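PDB 1ZSW: glyoxalase family protein from Bacillus cereus, which is of unknown function but binds a zinc ion and, as a member of the glyoxalase and vicinal oxygen chelate family, may act on a small-molecule substrate. Local coordinates for residues 27-32 against 248-253; 101-106 against 185-190; 192-197 against 285-290; 214-219 against 227-232. One frame throughout, in Å; residues are numbered along the deposited sequence. Where two conformers were deposited one is given.

How the contacts relate
All four contacts are largely buried, but contact 1 lies nearest the chain's centre and the zinc, while contact 3 is farthest out and has exposed K193 and S288 at its margin. Contacts 1 and 2 each join a strand of the N-terminal glyoxalase-like half to one of the C-terminal half; contacts 3 and 4 stay within the latter. Contacts 2 and 4 share a sheet, strands 180-188 and 227-231 being neighbours in it, and helix 191-201 of contact 3 packs on contact 4 through A195 and M194. The chemistry differs accordingly: a water-bridged arginine in contact 1, a carboxylate network in contact 2, one water in contact 3, apolar side chains on a hydrogen-bonded hairpin in contact 4.

Contact 1 of 4, residues 27-32 against 248-253; sequences EIKGHH and AIRVKN
H31 and I249 face each other as an antiparallel non-hydrogen-bonded pair, flanked by two backbone bonds, R250 N to G30 O at 2.9 Å and H32 N to A248 O at 2.7 Å. R250 has the largest share of the buried surface. Its CD comes within 3.1 Å of H31 O, and CG rests against CA and CB of H32, the two side chains crossing at about a right angle. The chain bends about CG-CD (chi3 57°), which carries the guanidinium over to K29, whose CB sits above the centre of one face, 3.7 Å from CZ. Two waters lie in the guanidinium plane at its edge: one joins R250 NH2 to K29 NZ, the other joins NH1 to H31 O. The like charges at K29 NZ and R250 NH2 stay 4.9 Å apart, bridged by the first of these; R250 NE makes its salt bridge with D298. The pairing joins strands 31-38 and 244-251 at the middle of the mixed sheet, where the two glyoxalase-like halves of the chain meet and where H33, H246 and E294 hold the zinc ion. A248 packs on E294, and H32 gives its NE2 to T297 O while its ring meets F280 edge-to-face. Towards the loop end, I28 reaches over the second strand with CD1, 3.6 Å from R250 O and 3.8 Å from V251 CG1, the I28 and V251 side chains lying side by side. A third water ties K29 N to R250 O, and W260 of helix 254-266 packs against both I28 and V251.

Contact 2 of 4, residues 101-106 against 185-190; sequences AITRIG and ELTVRR
E185 is gripped at both carboxylate oxygens by the strand opposite. T103 OG1 donates to E185 OE2 at 2.6 Å, and OE2 accepts on its anti lone pair, the one away from OE1, while R104 NE reaches E185 OE1 at 2.8 Å in a salt bridge. The glutamate oxygen lies in the guanidinium plane, yet the arginine meets it from above the carboxylate plane, and the two planes are 80° apart. Y135 OH also bonds E185 OE1, so OE1 is shared by R104 and Y135. The T103 hydroxyl lies 2.8 Å from T187 OG1 as well; chi1 of 51° sets it between backbone N and carbonyl carbon, within reach of both E185 OE2 and T187 OG1. Two residues, T103 and R104, stand against the single E185: a classic beta bulge that shifts the antiparallel register between strands 101-109 and 180-188 by one. Each bulge residue has a backbone bond to E185, T103 N to its O at 2.8 Å and R104 O to its N at 2.9 Å. Before the bulge, A101 and T187 form a hydrogen-bonded pair. On the other face of the sheet I102 CG1 lies 3.6 Å from L186 CD2, side by side; I102 continues onto I244 and L247 of strand 244-251, L186 onto I227.

Contact 3 of 4, residues 192-197 against 285-290; sequences DKMAST and FRESNG
E287, just past the end of strand 280-286, points its CB toward the helix, and its carboxylate meets M194. The methyl CE of M194 lies 3.2 Å from E287 OE1 and equally near CD, with the two side chains crossing at about a right angle. M194 gets there because its chain, CG anti to the backbone N (chi1 177°), folds back at both chi2 and chi3; it also packs on L186, V188 and F293. The carboxylate serves its own turn too: N289 N donates to E287 OE1 at 3.1 Å from above the carboxylate plane, and E287 OE2 accepts from I291 N. One water, held between the segments, gives a hydrogen to E287 OE1 at 2.7 Å and bonds the hydroxyls of T197 and S288, with a weaker bond to K193 O. S288 comes next, its CB packing 3.8 Å from K193 CD at the outer margin. N289 follows, its side chain packing near M194 and R190, and G290 closes the turn through its backbone bond to E287 O. Residues E287 to G290 form a type I beta turn packed against helix 191-201 and leading from strand 280-286 to strand 292-300, the strand that supplies the zinc ligand E294.

Contact 4 of 4, residues 214-219 against 227-232; sequences AIFQSI and IVVKYL
The ring of F216 has I227 O at its edge, near the ring plane and 3.9 Å from CD2, and meets V229 CG2 obliquely, 3.8 Å from CE2. The F216 and V229 side chains themselves cross at a slant. F216 CG stands anti to the carbonyl carbon (chi1 -59°), and V229 holds CG2 in the same relation to its own carbonyl carbon, which brings that methyl to the phenyl's CD2-CE2 side. A214, F216, I227 and V229 all project on this face of the sheet, and helix 191-201 covers it: A195, L198 and T199 touch the F216 side chain, and M194 touches V229. On the reverse face I215 and V228 run side by side, with I215 CG1 and V228 CG2 4.2 Å apart, a looser fit. The backbones are joined by four bonds of the same length, 2.8 Å for A214 N to V229 O, V229 N to A214 O, F216 N to I227 O and I227 N to F216 O. Between these pairs, I215 CA approaches I227 O at 3.5 Å in a CA-H...O contact. Strand 227-231 pairs in parallel with strand 180-188 along its other edge, while 213-217 pairs antiparallel with 205-209. This beta hairpin, closed by the loop 218-226, ends the run of strand 180-188, helix 191-201 and strands 205-209, 213-217 and 227-231: the beta-alpha-beta-beta-beta module of vicinal oxygen chelate proteins, its helix backing the sheet.

Contact 1 of 4, residues 27-32 against 248-253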
loop_
_atom_site.group_PDB
_atom_site.type_symbol
_atom_site.label_atom_id
_atom_site.label_comp_id
_atom_site.label_asym_id
_atom_site.label_seq_id
_atom_site.Cartn_x
_atom_site.Cartn_y
_atom_site.Cartn_z
ATOM N N GLU A 27 -6.423 1.553 17.995
ATOM C CA GLU A 27 -6.618 0.598 16.897
ATOM C C GLU A 27 -5.862 1.112 15.685
ATOM O O GLU A 27 -5.555 2.305 15.583
ATOM C CB GLU A 27 -8.108 0.446 16.535
ATOM C CG GLU A 27 -8.699 1.605 15.721
ATOM C CD GLU A 27 -10.222 1.524 15.499
ATOM O OE1 GLU A 27 -10.825 0.443 15.703
ATOM O OE2 GLU A 27 -10.812 2.550 15.119
ATOM N N ILE A 28 -5.560 0.208 14.770
ATOM C CA ILE A 28 -5.027 0.562 13.456
ATOM C C ILE A 28 -6.091 0.158 12.455
ATOM O O ILE A 28 -6.376 -1.028 12.300
ATOM C CB ILE A 28 -3.694 -0.196 13.151
ATOM C CG1 ILE A 28 -2.537 0.211 14.074
ATOM C CG2 ILE A 28 -3.277 -0.036 11.681
ATOM C CD1 ILE A 28 -1.974 1.611 13.861
ATOM N N LYS A 29 -6.661 1.123 11.746
ATOM C CA LYS A 29 -7.806 0.832 10.878
ATOM C C LYS A 29 -7.506 -0.004 9.656
ATOM O O LYS A 29 -8.407 -0.642 9.127
ATOM C CB LYS A 29 -8.538 2.101 10.485
ATOM C CG LYS A 29 -9.290 2.706 11.694
ATOM C CD LYS A 29 -10.447 3.578 11.259
ATOM C CE LYS A 29 -11.717 2.760 11.187
ATOM N NZ LYS A 29 -12.931 3.595 10.926
ATOM N N GLY A 30 -6.265 0.025 9.190
ATOM C CA GLY A 30 -5.949 -0.658 7.930
ATOM C C GLY A 30 -4.685 -0.099 7.290
ATOM O O GLY A 30 -4.013 0.786 7.841
ATOM N N HIS A 31 -4.378 -0.638 6.127
ATOM C CA HIS A 31 -3.295 -0.085 5.308
ATOM C C HIS A 31 -3.634 1.330 4.864
ATOM O O HIS A 31 -4.798 1.661 4.563
ATOM C CB HIS A 31 -3.009 -0.914 4.049
ATOM C CG HIS A 31 -2.934 -2.396 4.290
ATOM N ND1 HIS A 31 -2.137 -2.932 5.278
ATOM C CD2 HIS A 31 -3.521 -3.452 3.651
ATOM C CE1 HIS A 31 -2.239 -4.258 5.248
ATOM N NE2 HIS A 31 -3.079 -4.597 4.280
ATOM N N HIS A 32 -2.572 2.133 4.716
ATOM C CA HIS A 32 -2.693 3.524 4.223
ATOM C C HIS A 32 -2.349 3.609 2.740
ATOM O O HIS A 32 -3.144 4.080 1.930
ATOM C CB HIS A 32 -1.796 4.444 5.068
ATOM C CG HIS A 32 -1.990 5.907 4.811
ATOM N ND1 HIS A 32 -1.506 6.540 3.686
ATOM C CD2 HIS A 32 -2.591 6.864 5.566
ATOM C CE1 HIS A 32 -1.786 7.836 3.758
ATOM N NE2 HIS A 32 -2.472 8.053 4.876
ATOM N N ALA A 248 2.647 1.368 4.181
ATOM C CA ALA A 248 2.188 2.347 5.193
ATOM C C ALA A 248 0.883 1.908 5.799
ATOM O O ALA A 248 0.003 1.433 5.072
ATOM C CB ALA A 248 2.020 3.741 4.583
ATOM N N ILE A 249 0.777 2.084 7.120
ATOM C CA ILE A 249 -0.457 1.778 7.866
ATOM C C ILE A 249 -1.051 3.061 8.417
ATOM O O ILE A 249 -0.333 4.013 8.625
ATOM C CB ILE A 249 -0.231 0.742 8.989
ATOM C CG1 ILE A 249 0.698 1.283 10.079
ATOM C CG2 ILE A 249 0.374 -0.565 8.364
ATOM C CD1 ILE A 249 1.088 0.278 11.245
ATOM N N ARG A 250 -2.363 3.034 8.668
ATOM C CA ARG A 250 -3.126 4.232 9.004
ATOM C C ARG A 250 -3.160 4.528 10.478
ATOM O O ARG A 250 -3.436 3.632 11.291
ATOM C CB ARG A 250 -4.604 4.079 8.572
ATOM C CG ARG A 250 -4.757 3.954 7.058
ATOM C CD ARG A 250 -6.170 3.495 6.715
ATOM N NE ARG A 250 -7.183 4.415 7.278
ATOM C CZ ARG A 250 -8.483 4.145 7.376
ATOM N NH1 ARG A 250 -8.985 2.986 6.935
ATOM N NH2 ARG A 250 -9.276 5.045 7.927
ATOM N N VAL A 251 -2.967 5.814 10.805
ATOM C CA VAL A 251 -3.356 6.296 12.147
ATOM C C VAL A 251 -4.267 7.517 12.000
ATOM O O VAL A 251 -4.294 8.140 10.968
ATOM C CB VAL A 251 -2.142 6.550 13.046
ATOM C CG1 VAL A 251 -1.286 5.277 13.107
ATOM C CG2 VAL A 251 -1.363 7.767 12.545
ATOM N N LYS A 252 -5.057 7.810 13.034
ATOM C CA LYS A 252 -6.097 8.826 12.939
ATOM C C LYS A 252 -5.578 10.247 12.846
ATOM O O LYS A 252 -6.142 11.059 12.134
ATOM C CB LYS A 252 -7.046 8.700 14.136
ATOM C CG LYS A 252 -8.267 9.562 14.015
ATOM C CD LYS A 252 -9.041 9.440 15.306
ATOM C CE LYS A 252 -10.446 9.940 15.120
ATOM N NZ LYS A 252 -11.155 9.757 16.404
ATOM N N ASN A 253 -4.536 10.549 13.592
ATOM C CA ASN A 253 -4.078 11.937 13.748
ATOM C C ASN A 253 -2.657 11.995 14.268
ATOM O O ASN A 253 -1.986 10.971 14.498
ATOM C CB ASN A 253 -5.016 12.684 14.728
ATOM C CG ASN A 253 -5.177 11.944 16.018
ATOM O OD1 ASN A 253 -4.217 11.373 16.553
ATOM N ND2 ASN A 253 -6.411 11.900 16.532
HETATM O O HOH W 1 -5.970 3.909 12.176
HETATM O O HOH W 2 -12.082 4.744 8.596
HETATM O O HOH W 3 -7.425 0.896 4.976
#

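Contact 2 of 4, residues 101-106 against 185-190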
loop_
_atom_site.group_PDB
_atom_site.type_symbol
_atom_site.label_atom_id
_atom_site.label_comp_id
_atom_site.label_asym_id
_atom_site.label_seq_id
_atom_site.Cartn_x
_atom_site.Cartn_y
_atom_site.Cartn_z
ATOM N N ALA A 101 11.331 -9.262 2.110
ATOM C CA ALA A 101 10.745 -8.272 1.183
ATOM C C ALA A 101 9.226 -8.310 1.284
ATOM O O ALA A 101 8.625 -9.309 1.696
ATOM C CB ALA A 101 11.134 -8.606 -0.234
ATOM N N ILE A 102 8.594 -7.171 1.015
ATOM C CA ILE A 102 7.128 -7.134 0.794
ATOM C C ILE A 102 6.933 -7.691 -0.604
ATOM O O ILE A 102 7.557 -7.218 -1.562
ATOM C CB ILE A 102 6.622 -5.662 0.905
ATOM C CG1 ILE A 102 7.094 -5.073 2.232
ATOM C CG2 ILE A 102 5.083 -5.635 0.729
ATOM C CD1 ILE A 102 6.980 -3.523 2.215
ATOM N N THR A 103 6.071 -8.707 -0.747
ATOM C CA THR A 103 6.070 -9.488 -1.990
ATOM C C THR A 103 4.754 -9.557 -2.781
ATOM O O THR A 103 4.779 -10.017 -3.907
ATOM C CB THR A 103 6.595 -10.952 -1.750
ATOM O OG1 THR A 103 5.869 -11.512 -0.657
ATOM C CG2 THR A 103 8.117 -10.927 -1.476
ATOM N N ARG A 104 3.617 -9.135 -2.222
ATOM C CA ARG A 104 2.342 -9.216 -2.984
ATOM C C ARG A 104 1.364 -8.184 -2.485
ATOM O O ARG A 104 1.238 -7.987 -1.251
ATOM C CB ARG A 104 1.724 -10.620 -2.862
ATOM C CG ARG A 104 0.719 -10.935 -3.959
ATOM C CD ARG A 104 -0.025 -12.254 -3.756
ATOM N NE ARG A 104 0.813 -13.393 -3.330
ATOM C CZ ARG A 104 1.343 -14.296 -4.159
ATOM N NH1 ARG A 104 1.171 -14.199 -5.474
ATOM N NH2 ARG A 104 2.071 -15.292 -3.659
ATOM N N ILE A 105 0.659 -7.540 -3.429
ATOM C CA ILE A 105 -0.373 -6.576 -3.096
ATOM C C ILE A 105 -1.747 -7.162 -3.377
ATOM O O ILE A 105 -2.066 -7.441 -4.524
ATOM C CB ILE A 105 -0.242 -5.308 -3.944
ATOM C CG1 ILE A 105 1.185 -4.783 -3.895
ATOM C CG2 ILE A 105 -1.238 -4.235 -3.438
ATOM C CD1 ILE A 105 1.395 -3.601 -4.891
ATOM N N GLY A 106 -2.546 -7.323 -2.328
ATOM C CA GLY A 106 -3.939 -7.757 -2.463
ATOM C C GLY A 106 -4.852 -6.567 -2.736
ATOM O O GLY A 106 -4.734 -5.531 -2.079
ATOM N N GLU A 185 1.308 -9.115 1.453
ATOM C CA GLU A 185 2.173 -10.278 1.779
ATOM C C GLU A 185 3.593 -9.808 2.091
ATOM O O GLU A 185 4.212 -9.051 1.282
ATOM C CB GLU A 185 2.216 -11.176 0.560
ATOM C CG GLU A 185 2.920 -12.500 0.785
ATOM C CD GLU A 185 2.957 -13.266 -0.507
ATOM O OE1 GLU A 185 1.909 -13.915 -0.837
ATOM O OE2 GLU A 185 3.989 -13.188 -1.227
ATOM N N LEU A 186 4.100 -10.291 3.224
ATOM C CA LEU A 186 5.500 -10.043 3.671
ATOM C C LEU A 186 6.201 -11.412 3.663
ATOM O O LEU A 186 5.650 -12.358 4.233
ATOM C CB LEU A 186 5.523 -9.471 5.101
ATOM C CG LEU A 186 4.673 -8.216 5.344
ATOM C CD1 LEU A 186 4.828 -7.671 6.742
ATOM C CD2 LEU A 186 5.019 -7.117 4.320
ATOM N N THR A 187 7.370 -11.484 3.051
ATOM C CA THR A 187 8.154 -12.755 3.027
ATOM C C THR A 187 9.388 -12.476 3.895
ATOM O O THR A 187 10.097 -11.493 3.675
ATOM C CB THR A 187 8.526 -13.122 1.583
ATOM O OG1 THR A 187 7.321 -13.341 0.814
ATOM C CG2 THR A 187 9.333 -14.448 1.543
ATOM N N VAL A 188 9.618 -13.306 4.905
ATOM C CA VAL A 188 10.661 -13.022 5.867
ATOM C C VAL A 188 11.472 -14.268 6.258
ATOM O O VAL A 188 10.982 -15.387 6.104
ATOM C CB VAL A 188 10.069 -12.411 7.188
ATOM C CG1 VAL A 188 9.453 -11.028 6.892
ATOM C CG2 VAL A 188 9.016 -13.334 7.835
ATOM N N ARG A 189 12.684 -14.056 6.768
ATOM C CA ARG A 189 13.481 -15.171 7.360
ATOM C C ARG A 189 12.956 -15.600 8.715
ATOM O O ARG A 189 12.979 -16.805 9.053
ATOM C CB ARG A 189 14.943 -14.754 7.515
ATOM C CG ARG A 189 15.668 -14.524 6.198
ATOM C CD ARG A 189 16.466 -15.798 5.733
ATOM N NE ARG A 189 17.265 -15.508 4.536
ATOM C CZ ARG A 189 18.097 -14.475 4.435
ATOM N NH1 ARG A 189 18.282 -13.672 5.475
ATOM N NH2 ARG A 189 18.738 -14.233 3.313
ATOM N N ARG A 190 12.534 -14.620 9.508
ATOM C CA ARG A 190 12.081 -14.835 10.894
ATOM C C ARG A 190 10.624 -14.439 11.085
ATOM O O ARG A 190 10.300 -13.308 11.474
ATOM C CB ARG A 190 12.980 -14.062 11.871
ATOM C CG ARG A 190 14.422 -14.518 11.856
ATOM C CD ARG A 190 14.590 -15.874 12.541
ATOM N NE ARG A 190 13.985 -15.938 13.877
ATOM C CZ ARG A 190 14.644 -15.845 15.032
ATOM N NH1 ARG A 190 15.960 -15.633 15.047
ATOM N NH2 ARG A 190 13.971 -15.919 16.181
#

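Contact 3 of 4, residues 192-197 against 285-290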
loop_
_atom_site.group_PDB
_atom_site.type_symbol
_atom_site.label_atom_id
_atom_site.label_comp_id
_atom_site.label_asym_id
_atom_site.label_seq_id
_atom_site.Cartn_x
_atom_site.Cartn_y
_atom_site.Cartn_z
ATOM N N ASP A 192 8.595 -15.510 13.380
ATOM C CA ASP A 192 8.304 -15.222 14.794
ATOM C C ASP A 192 8.536 -13.772 15.178
ATOM O O ASP A 192 7.753 -13.171 15.920
ATOM C CB ASP A 192 9.101 -16.168 15.729
ATOM C CG ASP A 192 10.617 -16.098 15.520
ATOM O OD1 ASP A 192 11.092 -15.776 14.405
ATOM O OD2 ASP A 192 11.361 -16.410 16.484
ATOM N N LYS A 193 9.605 -13.206 14.642
ATOM C CA LYS A 193 9.955 -11.820 14.959
ATOM C C LYS A 193 8.933 -10.885 14.334
ATOM O O LYS A 193 8.525 -9.906 14.970
ATOM C CB LYS A 193 11.390 -11.521 14.492
ATOM C CG LYS A 193 12.460 -12.370 15.219
ATOM C CD LYS A 193 13.829 -11.715 15.101
ATOM C CE LYS A 193 14.666 -11.897 16.379
ATOM N NZ LYS A 193 14.202 -11.015 17.507
ATOM N N MET A 194 8.505 -11.173 13.110
ATOM C CA MET A 194 7.503 -10.324 12.454
ATOM C C MET A 194 6.164 -10.407 13.183
ATOM O O MET A 194 5.508 -9.386 13.437
ATOM C CB MET A 194 7.350 -10.682 10.958
ATOM C CG MET A 194 6.246 -9.874 10.234
ATOM S SD MET A 194 6.540 -8.083 10.235
ATOM C CE MET A 194 7.824 -8.041 9.060
ATOM N N ALA A 195 5.773 -11.632 13.549
ATOM C CA ALA A 195 4.547 -11.841 14.309
ATOM C C ALA A 195 4.544 -11.056 15.602
ATOM O O ALA A 195 3.532 -10.442 15.926
ATOM C CB ALA A 195 4.345 -13.346 14.597
ATOM N N SER A 196 5.661 -11.082 16.348
ATOM C CA SER A 196 5.777 -10.346 17.600
ATOM C C SER A 196 5.612 -8.848 17.383
ATOM O O SER A 196 4.921 -8.169 18.123
ATOM C CB SER A 196 7.145 -10.637 18.235
ATOM O OG SER A 196 7.309 -9.879 19.438
ATOM N N THR A 197 6.220 -8.310 16.327
ATOM C CA THR A 197 6.026 -6.897 16.020
ATOM C C THR A 197 4.549 -6.513 15.832
ATOM O O THR A 197 4.039 -5.524 16.424
ATOM C CB THR A 197 6.886 -6.489 14.766
ATOM O OG1 THR A 197 8.272 -6.603 15.117
ATOM C CG2 THR A 197 6.579 -5.038 14.324
ATOM N N PHE A 285 10.123 3.087 9.841
ATOM C CA PHE A 285 11.046 2.264 10.628
ATOM C C PHE A 285 11.169 0.932 9.934
ATOM O O PHE A 285 10.222 0.505 9.222
ATOM C CB PHE A 285 10.573 2.081 12.099
ATOM C CG PHE A 285 9.359 1.173 12.253
ATOM C CD1 PHE A 285 9.516 -0.176 12.577
ATOM C CD2 PHE A 285 8.087 1.668 12.027
ATOM C CE1 PHE A 285 8.376 -1.002 12.700
ATOM C CE2 PHE A 285 6.959 0.852 12.167
ATOM C CZ PHE A 285 7.127 -0.480 12.489
ATOM N N ARG A 286 12.317 0.286 10.109
ATOM C CA ARG A 286 12.515 -1.079 9.589
ATOM C C ARG A 286 12.440 -2.051 10.740
ATOM O O ARG A 286 12.977 -1.781 11.850
ATOM C CB ARG A 286 13.878 -1.197 8.928
ATOM C CG ARG A 286 13.908 -0.686 7.581
ATOM C CD ARG A 286 15.122 -1.165 6.789
ATOM N NE ARG A 286 15.213 -0.312 5.619
ATOM C CZ ARG A 286 14.677 -0.553 4.426
ATOM N NH1 ARG A 286 14.008 -1.678 4.174
ATOM N NH2 ARG A 286 14.822 0.354 3.460
ATOM N N GLU A 287 11.767 -3.176 10.514
ATOM C CA GLU A 287 11.735 -4.189 11.578
ATOM C C GLU A 287 12.893 -5.190 11.452
ATOM O O GLU A 287 13.772 -5.034 10.609
ATOM C CB GLU A 287 10.359 -4.831 11.737
ATOM C CG GLU A 287 9.782 -5.497 10.525
ATOM C CD GLU A 287 10.560 -6.748 10.143
ATOM O OE1 GLU A 287 10.432 -7.804 10.833
ATOM O OE2 GLU A 287 11.315 -6.652 9.152
ATOM N N SER A 288 12.862 -6.217 12.300
ATOM C CA SER A 288 13.961 -7.166 12.422
ATOM C C SER A 288 14.421 -7.774 11.086
ATOM O O SER A 288 15.614 -7.981 10.884
ATOM C CB SER A 288 13.569 -8.301 13.395
ATOM O OG SER A 288 12.813 -7.812 14.502
ATOM N N ASN A 289 13.473 -8.052 10.186
ATOM C CA ASN A 289 13.765 -8.681 8.912
ATOM C C ASN A 289 14.093 -7.660 7.833
ATOM O O ASN A 289 14.291 -8.024 6.694
ATOM C CB ASN A 289 12.574 -9.528 8.454
ATOM C CG ASN A 289 12.292 -10.674 9.404
ATOM O OD1 ASN A 289 11.387 -10.604 10.236
ATOM N ND2 ASN A 289 13.084 -11.705 9.307
ATOM N N GLY A 290 14.146 -6.385 8.193
ATOM C CA GLY A 290 14.512 -5.373 7.213
ATOM C C GLY A 290 13.323 -4.827 6.426
ATOM O O GLY A 290 13.526 -4.034 5.502
HETATM O O HOH W 4 10.178 -7.789 13.537
#

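Contact 4 of 4, residues 214-219 against 227-232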
loop_
_atom_site.group_PDB
_atom_site.type_symbol
_atom_site.label_atom_id
_atom_site.label_comp_id
_atom_site.label_asym_id
_atom_site.label_seq_id
_atom_site.Cartn_x
_atom_site.Cartn_y
_atom_site.Cartn_z
ATOM N N ALA A 214 1.662 -17.086 8.420
ATOM C CA ALA A 214 0.776 -16.650 9.472
ATOM C C ALA A 214 -0.025 -15.501 8.862
ATOM O O ALA A 214 0.433 -14.867 7.888
ATOM C CB ALA A 214 1.544 -16.217 10.703
ATOM N N ILE A 215 -1.219 -15.270 9.380
ATOM C CA ILE A 215 -2.106 -14.226 8.821
ATOM C C ILE A 215 -2.570 -13.360 9.955
ATOM O O ILE A 215 -2.956 -13.868 10.997
ATOM C CB ILE A 215 -3.286 -14.828 8.011
ATOM C CG1 ILE A 215 -2.750 -15.593 6.787
ATOM C CG2 ILE A 215 -4.275 -13.723 7.612
ATOM C CD1 ILE A 215 -3.886 -16.111 5.835
ATOM N N PHE A 216 -2.499 -12.017 9.795
ATOM C CA PHE A 216 -2.819 -11.087 10.851
ATOM C C PHE A 216 -3.753 -10.054 10.282
ATOM O O PHE A 216 -3.677 -9.742 9.069
ATOM C CB PHE A 216 -1.542 -10.347 11.341
ATOM C CG PHE A 216 -0.498 -11.278 11.862
ATOM C CD1 PHE A 216 -0.478 -11.637 13.214
ATOM C CD2 PHE A 216 0.445 -11.833 10.993
ATOM C CE1 PHE A 216 0.483 -12.575 13.683
ATOM C CE2 PHE A 216 1.424 -12.746 11.475
ATOM C CZ PHE A 216 1.431 -13.096 12.807
ATOM N N GLN A 217 -4.622 -9.558 11.139
ATOM C CA GLN A 217 -5.561 -8.511 10.782
ATOM C C GLN A 217 -5.440 -7.333 11.737
ATOM O O GLN A 217 -5.373 -7.482 12.964
ATOM C CB GLN A 217 -7.003 -9.055 10.760
ATOM C CG GLN A 217 -7.252 -9.904 9.560
ATOM C CD GLN A 217 -8.490 -10.762 9.654
ATOM O OE1 GLN A 217 -8.895 -11.360 8.657
ATOM N NE2 GLN A 217 -9.064 -10.853 10.839
ATOM N N SER A 218 -5.394 -6.112 11.201
ATOM C CA SER A 218 -5.284 -4.960 12.100
ATOM C C SER A 218 -6.537 -4.810 12.934
ATOM O O SER A 218 -6.462 -4.494 14.136
ATOM C CB SER A 218 -4.969 -3.654 11.321
ATOM O OG SER A 218 -6.023 -3.204 10.506
ATOM N N ILE A 219 -7.674 -5.042 12.271
ATOM C CA ILE A 219 -8.999 -5.116 12.905
ATOM C C ILE A 219 -9.457 -6.566 12.716
ATOM O O ILE A 219 -9.454 -7.079 11.599
ATOM C CB ILE A 219 -10.032 -4.131 12.248
ATOM C CG1 ILE A 219 -9.589 -2.646 12.341
ATOM C CG2 ILE A 219 -11.451 -4.290 12.882
ATOM C CD1 ILE A 219 -9.429 -2.096 13.782
ATOM N N ILE A 227 -2.375 -8.700 6.859
ATOM C CA ILE A 227 -0.984 -8.996 6.459
ATOM C C ILE A 227 -0.797 -10.507 6.482
ATOM O O ILE A 227 -1.129 -11.138 7.479
ATOM C CB ILE A 227 0.009 -8.319 7.398
ATOM C CG1 ILE A 227 -0.116 -6.783 7.213
ATOM C CG2 ILE A 227 1.408 -8.718 7.032
ATOM C CD1 ILE A 227 0.823 -6.047 8.187
ATOM N N VAL A 228 -0.275 -11.030 5.386
ATOM C CA VAL A 228 0.096 -12.445 5.246
ATOM C C VAL A 228 1.611 -12.504 5.387
ATOM O O VAL A 228 2.334 -11.898 4.588
ATOM C CB VAL A 228 -0.313 -12.962 3.862
ATOM C CG1 VAL A 228 0.178 -14.421 3.685
ATOM C CG2 VAL A 228 -1.829 -12.898 3.715
ATOM N N VAL A 229 2.100 -13.255 6.362
ATOM C CA VAL A 229 3.538 -13.354 6.613
ATOM C C VAL A 229 3.983 -14.757 6.206
ATOM O O VAL A 229 3.458 -15.741 6.728
ATOM C CB VAL A 229 3.912 -13.066 8.082
ATOM C CG1 VAL A 229 5.433 -13.200 8.291
ATOM C CG2 VAL A 229 3.456 -11.661 8.491
ATOM N N LYS A 230 4.908 -14.801 5.262
ATOM C CA LYS A 230 5.449 -16.081 4.748
ATOM C C LYS A 230 6.916 -16.262 5.133
ATOM O O LYS A 230 7.748 -15.353 4.997
ATOM C CB LYS A 230 5.342 -16.148 3.219
ATOM C CG LYS A 230 3.903 -16.085 2.694
ATOM C CD LYS A 230 3.854 -16.135 1.195
ATOM C CE LYS A 230 4.207 -17.487 0.619
ATOM N NZ LYS A 230 4.145 -17.392 -0.863
ATOM N N TYR A 231 7.254 -17.474 5.588
ATOM C CA TYR A 231 8.643 -17.784 5.868
ATOM C C TYR A 231 9.302 -18.269 4.579
ATOM O O TYR A 231 8.773 -19.157 3.885
ATOM C CB TYR A 231 8.720 -18.890 6.941
ATOM C CG TYR A 231 10.103 -19.533 7.011
ATOM C CD1 TYR A 231 10.258 -20.890 6.785
ATOM C CD2 TYR A 231 11.239 -18.776 7.275
ATOM C CE1 TYR A 231 11.523 -21.493 6.855
ATOM C CE2 TYR A 231 12.510 -19.370 7.318
ATOM C CZ TYR A 231 12.622 -20.725 7.112
ATOM O OH TYR A 231 13.860 -21.307 7.176
ATOM N N LEU A 232 10.419 -17.665 4.228
ATOM C CA LEU A 232 11.231 -18.144 3.120
ATOM C C LEU A 232 12.687 -17.954 3.481
ATOM O O LEU A 232 13.108 -16.876 3.929
ATOM C CB LEU A 232 10.893 -17.447 1.788
ATOM C CG LEU A 232 11.629 -17.928 0.519
ATOM C CD1 LEU A 232 11.141 -19.346 0.165
ATOM C CD2 LEU A 232 11.358 -17.010 -0.652
#